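Exopolygalacturonase (Yersinia enterocolitica, PDB 2UVF) hydrolyses polygalacturonic acid, the backbone of pectin, as a family 28 exopolygalacturonase acting at chain ends, and binds digalacturonic acid in its active-site pocket. Local coordinates at residues F88-P93 / G369-T374; R288-Y293 / N395-T400. All blocks are in the same frame, centred on the assembly; numbering follows the deposited sequence.

Contact 1. Residues F88-P93 / G369-T374; sequences FSPAKP and GLIHQT. With SO4 (sulfate ion), chain G.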
loop_
_atom_site.group_PDB
_atom_site.type_symbol
_atom_site.label_atom_id
_atom_site.label_comp_id
_atom_site.label_asym_id
_atom_site.label_seq_id
_atom_site.Cartn_x
_atom_site.Cartn_y
_atom_site.Cartn_z
ATOM N N PHE A 88 -11.296 -16.420 -1.415
ATOM C CA PHE A 88 -11.386 -15.013 -1.840
ATOM C C PHE A 88 -10.107 -14.143 -1.839
ATOM O O PHE A 88 -10.066 -13.157 -2.548
ATOM C CB PHE A 88 -12.512 -14.302 -1.071
ATOM C CG PHE A 88 -13.862 -14.998 -1.180
ATOM C CD1 PHE A 88 -14.574 -14.993 -2.387
ATOM C CD2 PHE A 88 -14.402 -15.665 -0.085
ATOM C CE1 PHE A 88 -15.816 -15.639 -2.495
ATOM C CE2 PHE A 88 -15.635 -16.306 -0.177
ATOM C CZ PHE A 88 -16.349 -16.295 -1.375
ATOM N N SER A 89 -9.077 -14.488 -1.067
ATOM C CA SER A 89 -7.858 -13.666 -1.008
ATOM C C SER A 89 -6.824 -14.140 -2.031
ATOM O O SER A 89 -6.508 -15.336 -2.049
ATOM C CB SER A 89 -7.267 -13.722 0.399
ATOM O OG SER A 89 -5.896 -13.342 0.418
ATOM N N PRO A 90 -6.313 -13.217 -2.893
ATOM C CA PRO A 90 -5.176 -13.524 -3.755
ATOM C C PRO A 90 -3.843 -13.677 -3.004
ATOM O O PRO A 90 -2.935 -14.343 -3.515
ATOM C CB PRO A 90 -5.100 -12.303 -4.699
ATOM C CG PRO A 90 -5.658 -11.193 -3.904
ATOM C CD PRO A 90 -6.802 -11.846 -3.135
ATOM N N ALA A 91 -3.727 -13.046 -1.833
ATOM C CA ALA A 91 -2.539 -13.151 -0.990
ATOM C C ALA A 91 -2.382 -14.513 -0.312
ATOM O O ALA A 91 -1.260 -14.986 -0.137
ATOM C CB ALA A 91 -2.551 -12.071 0.064
ATOM N N LYS A 92 -3.496 -15.122 0.077
ATOM C CA LYS A 92 -3.511 -16.295 0.941
ATOM C C LYS A 92 -2.795 -17.549 0.436
ATOM O O LYS A 92 -2.093 -18.169 1.213
ATOM C CB LYS A 92 -4.944 -16.639 1.378
ATOM C CG LYS A 92 -5.062 -17.801 2.355
ATOM C CD LYS A 92 -4.264 -17.587 3.634
ATOM C CE LYS A 92 -4.768 -18.492 4.750
ATOM N NZ LYS A 92 -5.486 -19.651 4.171
ATOM N N PRO A 93 -2.975 -17.949 -0.843
ATOM C CA PRO A 93 -2.133 -19.072 -1.292
ATOM C C PRO A 93 -0.611 -18.811 -1.172
ATOM O O PRO A 93 0.162 -19.753 -0.931
ATOM C CB PRO A 93 -2.542 -19.266 -2.755
ATOM C CG PRO A 93 -3.199 -17.990 -3.148
ATOM C CD PRO A 93 -3.890 -17.501 -1.917
ATOM N N GLY A 369 -7.654 -6.961 -1.806
ATOM C CA GLY A 369 -7.355 -8.041 -2.731
ATOM C C GLY A 369 -6.893 -7.602 -4.093
ATOM O O GLY A 369 -7.201 -8.247 -5.116
ATOM N N LEU A 370 -6.156 -6.501 -4.124
ATOM C CA LEU A 370 -5.571 -6.039 -5.377
ATOM C C LEU A 370 -4.307 -6.848 -5.643
ATOM O O LEU A 370 -3.673 -7.363 -4.721
ATOM C CB LEU A 370 -5.271 -4.533 -5.335
ATOM C CG LEU A 370 -6.311 -3.550 -4.759
ATOM C CD1 LEU A 370 -5.741 -2.096 -4.756
ATOM C CD2 LEU A 370 -7.611 -3.576 -5.507
ATOM N N ILE A 371 -3.963 -6.985 -6.914
ATOM C CA ILE A 371 -2.757 -7.684 -7.307
ATOM C C ILE A 371 -1.885 -6.658 -8.051
ATOM O O ILE A 371 -2.274 -6.183 -9.103
ATOM C CB ILE A 371 -3.130 -8.960 -8.152
ATOM C CG1 ILE A 371 -3.974 -9.937 -7.289
ATOM C CG2 ILE A 371 -1.902 -9.644 -8.715
ATOM C CD1 ILE A 371 -4.913 -10.814 -8.088
ATOM N N HIS A 372 -0.742 -6.282 -7.465
ATOM C CA HIS A 372 0.164 -5.296 -8.069
ATOM C C HIS A 372 1.311 -6.048 -8.701
ATOM O O HIS A 372 2.032 -6.736 -8.015
ATOM C CB HIS A 372 0.709 -4.291 -7.010
ATOM C CG HIS A 372 -0.335 -3.822 -6.051
ATOM N ND1 HIS A 372 -1.026 -2.641 -6.223
ATOM C CD2 HIS A 372 -0.867 -4.412 -4.957
ATOM C CE1 HIS A 372 -1.926 -2.517 -5.260
ATOM N NE2 HIS A 372 -1.850 -3.578 -4.476
ATOM N N GLN A 373 1.456 -5.923 -10.012
ATOM C CA GLN A 373 2.514 -6.581 -10.738
ATOM C C GLN A 373 3.221 -5.525 -11.606
ATOM O O GLN A 373 2.938 -5.370 -12.808
ATOM C CB GLN A 373 1.938 -7.728 -11.589
ATOM C CG GLN A 373 1.112 -8.809 -10.835
ATOM C CD GLN A 373 0.484 -9.814 -11.804
ATOM O OE1 GLN A 373 0.153 -9.468 -12.944
ATOM N NE2 GLN A 373 0.336 -11.051 -11.370
ATOM N N THR A 374 4.143 -4.795 -10.979
ATOM C CA THR A 374 4.740 -3.613 -11.590
ATOM C C THR A 374 6.250 -3.590 -11.400
ATOM O O THR A 374 6.864 -2.549 -11.550
ATOM C CB THR A 374 4.134 -2.294 -11.041
ATOM O OG1 THR A 374 4.520 -2.100 -9.675
ATOM C CG2 THR A 374 2.606 -2.311 -11.107
HETATM S S SO4 G . -0.644 -13.415 -8.322
HETATM O O1 SO4 G . -2.093 -13.305 -8.130
HETATM O O2 SO4 G . -0.329 -14.786 -8.715
HETATM O O3 SO4 G . -0.135 -12.502 -9.344
HETATM O O4 SO4 G . 0.005 -13.077 -7.065
#
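Pro-90, in the turn ahead of helix 92-100, rests on the backbone of Gly-369 and the side chain of Ile-371, where the chain enters strand 371-373, and no hydrogen bond links the two segments. The proline ring does the touching. Its CG sits 3.5 Å from Gly-369 O, and its CD faces Gly-369 CA, at a glycine whose positive phi (74°) turns the chain into the strand. Pro-90 CB meets Ile-371 CG1 at 3.7 Å, with Ile-371 CD1 equally near. This is how two domains can be joined by plain packing: a turn of the fibronectin type III-like domain sits against a rung of the parallel beta-helix that forms the family 28 body. The turn has its own brace, a capping bond of 3.0 Å from Lys-92 N to Ser-89 OG. Ile-371 divides its branches. CG1 lies beside the backbone N (chi1 -62°) and carries CD1 to the proline, while CG2 comes within 3.4 Å of O3 of a sulfate ion. Gln-373 extends its amide toward the same O3, but the weak bond modelled from NE2 is doubtfully short; its OE1 accepts from Arg-350. Tyr-94 OH, on helix 92-100, also binds the sulfate.

Contact 2. Residues R288-Y293 / N395-T400; sequences RSLPQY and NNFFDT. With SO4 (sulfate ion), chain G.
An antiparallel hairpin, strands 280-283 and 289-293, leans on the flank of the parallel beta-helix here, Leu-290 packing on Phe-397 and Asp-399 of strand 397-399. The axes of strands 289-293 and 397-399 come no closer than 10.3 Å and cross at -38°, so side chains rather than backbone bonds span the gap. Leu-290 reaches in with both methyls: CD2 approaches Phe-397 CE2 at 4.0 Å, obliquely to the ring, and CD1 lies 3.7 Å from Asp-399 OD2. The carboxylate and the leucine come from opposite directions. With its CG anti to the backbone N (chi1 -164°), Asp-399 holds the carboxylate out toward the leucine. One water answers the polar side of this meeting. It donates to Asp-399 OD2 at 2.7 Å and to Pro-291 O at 3.0 Å, tying the strands where no direct bond does. The other oxygen, OD1, pairs with Arg-432 and accepts from Met-433 N, so the carboxylate is probably ionised. A sulfate, probably from the crystallisation liquor, stands over one face of the Phe-397 ring, with O4 so near the ring carbons that its exact position is doubtful. Arg-288 holds that anion from the hairpin end: its extended chain brings NH1 to sulfate O2 at 3.2 Å in a fairly straight bond (157°). Around the contact, Leu-290 and Pro-291 also rest on Gln-373 of the adjacent strand 371-373, Leu-290 packs on Ile-282 within the hairpin, and Tyr-94 of helix 92-100 meets the Phe-397 ring with the planes at about 50°.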
loop_
_atom_site.group_PDB
_atom_site.type_symbol
_atom_site.label_atom_id
_atom_site.label_comp_id
_atom_site.label_asym_id
_atom_site.label_seq_id
_atom_site.Cartn_x
_atom_site.Cartn_y
_atom_site.Cartn_z
ATOM N N ARG A 288 3.425 -19.522 -10.641
ATOM C CA ARG A 288 2.564 -18.657 -11.453
ATOM C C ARG A 288 3.461 -17.716 -12.240
ATOM O O ARG A 288 4.617 -17.523 -11.879
ATOM C CB ARG A 288 1.590 -17.885 -10.563
ATOM C CG ARG A 288 0.650 -18.798 -9.756
ATOM C CD ARG A 288 -0.473 -17.998 -9.208
ATOM N NE ARG A 288 -1.266 -18.781 -8.289
ATOM C CZ ARG A 288 -2.196 -18.266 -7.491
ATOM N NH1 ARG A 288 -2.424 -16.959 -7.513
ATOM N NH2 ARG A 288 -2.897 -19.053 -6.681
ATOM N N SER A 289 2.958 -17.169 -13.337
ATOM C CA SER A 289 3.757 -16.238 -14.140
ATOM C C SER A 289 3.636 -14.799 -13.604
ATOM O O SER A 289 2.527 -14.327 -13.332
ATOM C CB SER A 289 3.308 -16.295 -15.594
ATOM O OG SER A 289 2.286 -15.338 -15.824
ATOM N N LEU A 290 4.780 -14.133 -13.422
ATOM C CA LEU A 290 4.823 -12.687 -13.136
ATOM C C LEU A 290 5.430 -11.904 -14.288
ATOM O O LEU A 290 6.502 -12.285 -14.775
ATOM C CB LEU A 290 5.689 -12.414 -11.910
ATOM C CG LEU A 290 5.093 -12.676 -10.551
ATOM C CD1 LEU A 290 6.181 -12.459 -9.538
ATOM C CD2 LEU A 290 3.912 -11.742 -10.311
ATOM N N PRO A 291 4.778 -10.780 -14.701
ATOM C CA PRO A 291 5.398 -9.875 -15.678
ATOM C C PRO A 291 6.562 -9.110 -15.082
ATOM O O PRO A 291 6.528 -8.759 -13.892
ATOM C CB PRO A 291 4.269 -8.890 -16.035
ATOM C CG PRO A 291 3.421 -8.839 -14.809
ATOM C CD PRO A 291 3.434 -10.302 -14.303
ATOM N N GLN A 292 7.579 -8.853 -15.902
ATOM C CA GLN A 292 8.748 -8.106 -15.471
ATOM C C GLN A 292 8.913 -6.896 -16.388
ATOM O O GLN A 292 8.994 -7.053 -17.595
ATOM C CB GLN A 292 9.993 -8.999 -15.537
ATOM C CG GLN A 292 9.848 -10.312 -14.739
ATOM C CD GLN A 292 10.123 -10.108 -13.272
ATOM O OE1 GLN A 292 9.203 -9.902 -12.459
ATOM N NE2 GLN A 292 11.386 -10.150 -12.915
ATOM N N TYR A 293 8.949 -5.699 -15.804
ATOM C CA TYR A 293 9.049 -4.460 -16.556
ATOM C C TYR A 293 10.453 -3.899 -16.412
ATOM O O TYR A 293 11.098 -4.054 -15.357
ATOM C CB TYR A 293 7.959 -3.481 -16.110
ATOM C CG TYR A 293 6.571 -4.034 -16.351
ATOM C CD1 TYR A 293 6.063 -4.136 -17.656
ATOM C CD2 TYR A 293 5.783 -4.510 -15.289
ATOM C CE1 TYR A 293 4.814 -4.672 -17.902
ATOM C CE2 TYR A 293 4.503 -5.046 -15.519
ATOM C CZ TYR A 293 4.031 -5.128 -16.829
ATOM O OH TYR A 293 2.773 -5.631 -17.082
ATOM N N ASN A 395 -5.444 -8.379 2.107
ATOM C CA ASN A 395 -5.469 -9.386 1.034
ATOM C C ASN A 395 -4.781 -9.016 -0.264
ATOM O O ASN A 395 -4.986 -9.675 -1.277
ATOM C CB ASN A 395 -6.901 -9.872 0.753
ATOM C CG ASN A 395 -7.515 -10.556 1.950
ATOM O OD1 ASN A 395 -6.876 -10.691 3.018
ATOM N ND2 ASN A 395 -8.782 -10.950 1.809
ATOM N N ASN A 396 -3.950 -7.985 -0.226
ATOM C CA ASN A 396 -3.223 -7.529 -1.415
ATOM C C ASN A 396 -2.041 -8.432 -1.707
ATOM O O ASN A 396 -1.433 -8.963 -0.803
ATOM C CB ASN A 396 -2.735 -6.078 -1.226
ATOM C CG ASN A 396 -3.780 -5.021 -1.600
ATOM O OD1 ASN A 396 -3.452 -4.009 -2.228
ATOM N ND2 ASN A 396 -5.023 -5.240 -1.219
ATOM N N PHE A 397 -1.734 -8.629 -2.981
ATOM C CA PHE A 397 -0.445 -9.174 -3.395
ATOM C C PHE A 397 0.401 -7.997 -3.924
ATOM O O PHE A 397 -0.073 -7.241 -4.752
ATOM C CB PHE A 397 -0.642 -10.250 -4.479
ATOM C CG PHE A 397 0.648 -10.772 -5.101
ATOM C CD1 PHE A 397 1.268 -11.925 -4.616
ATOM C CD2 PHE A 397 1.210 -10.135 -6.210
ATOM C CE1 PHE A 397 2.427 -12.404 -5.198
ATOM C CE2 PHE A 397 2.375 -10.611 -6.794
ATOM C CZ PHE A 397 2.982 -11.744 -6.288
ATOM N N PHE A 398 1.629 -7.842 -3.429
ATOM C CA PHE A 398 2.526 -6.737 -3.872
ATOM C C PHE A 398 3.788 -7.299 -4.516
ATOM O O PHE A 398 4.511 -8.056 -3.890
ATOM C CB PHE A 398 2.930 -5.797 -2.725
ATOM C CG PHE A 398 1.819 -4.940 -2.204
ATOM C CD1 PHE A 398 1.560 -3.685 -2.759
ATOM C CD2 PHE A 398 1.038 -5.370 -1.134
ATOM C CE1 PHE A 398 0.514 -2.884 -2.262
ATOM C CE2 PHE A 398 0.021 -4.581 -0.634
ATOM C CZ PHE A 398 -0.245 -3.340 -1.200
ATOM N N ASP A 399 4.024 -6.923 -5.777
ATOM C CA ASP A 399 5.300 -7.127 -6.482
ATOM C C ASP A 399 5.489 -5.840 -7.323
ATOM O O ASP A 399 4.917 -5.689 -8.415
ATOM C CB ASP A 399 5.235 -8.397 -7.362
ATOM C CG ASP A 399 6.589 -8.877 -7.803
ATOM O OD1 ASP A 399 7.374 -9.300 -6.932
ATOM O OD2 ASP A 399 6.868 -8.862 -9.034
ATOM N N THR A 400 6.251 -4.894 -6.785
ATOM C CA THR A 400 6.164 -3.508 -7.237
ATOM C C THR A 400 7.534 -2.983 -7.666
ATOM O O THR A 400 8.558 -3.511 -7.267
ATOM C CB THR A 400 5.540 -2.607 -6.125
ATOM O OG1 THR A 400 6.334 -2.695 -4.940
ATOM C CG2 THR A 400 4.115 -3.036 -5.779
HETATM S S SO4 G . -0.644 -13.415 -8.322
HETATM O O1 SO4 G . -2.093 -13.305 -8.130
HETATM O O2 SO4 G . -0.329 -14.786 -8.715
HETATM O O3 SO4 G . -0.135 -12.502 -9.344
HETATM O O4 SO4 G . 0.005 -13.077 -7.065
HETATM O O HOH W 1 5.628 -7.814 -11.243
#

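In the fold
From the N terminus the order is 88-93, 288-293, 369-374, 395-400, so the two contacts cross rather than nest. Contact 1 closes a span of 275 residues, bringing the beta-helix back against the fibronectin type III-like domain; contact 2 closes 101, folding a hairpin onto the beta-helix. Their second segments run side by side as parallel neighbours, probably joined by a hydrogen bond from Thr-374 N to Asp-399 O, and joined by one from His-372 NE2 to Asn-396 OD1; Pro-90 also packs on Asn-395. One sulfate touches both contacts. At the ends of the strands, Thr-400 OG1 bonds Asp-402 O, of a residue lining the glycan pocket, and Tyr-293 pairs through its backbone with Asp-376, a nickel ligand.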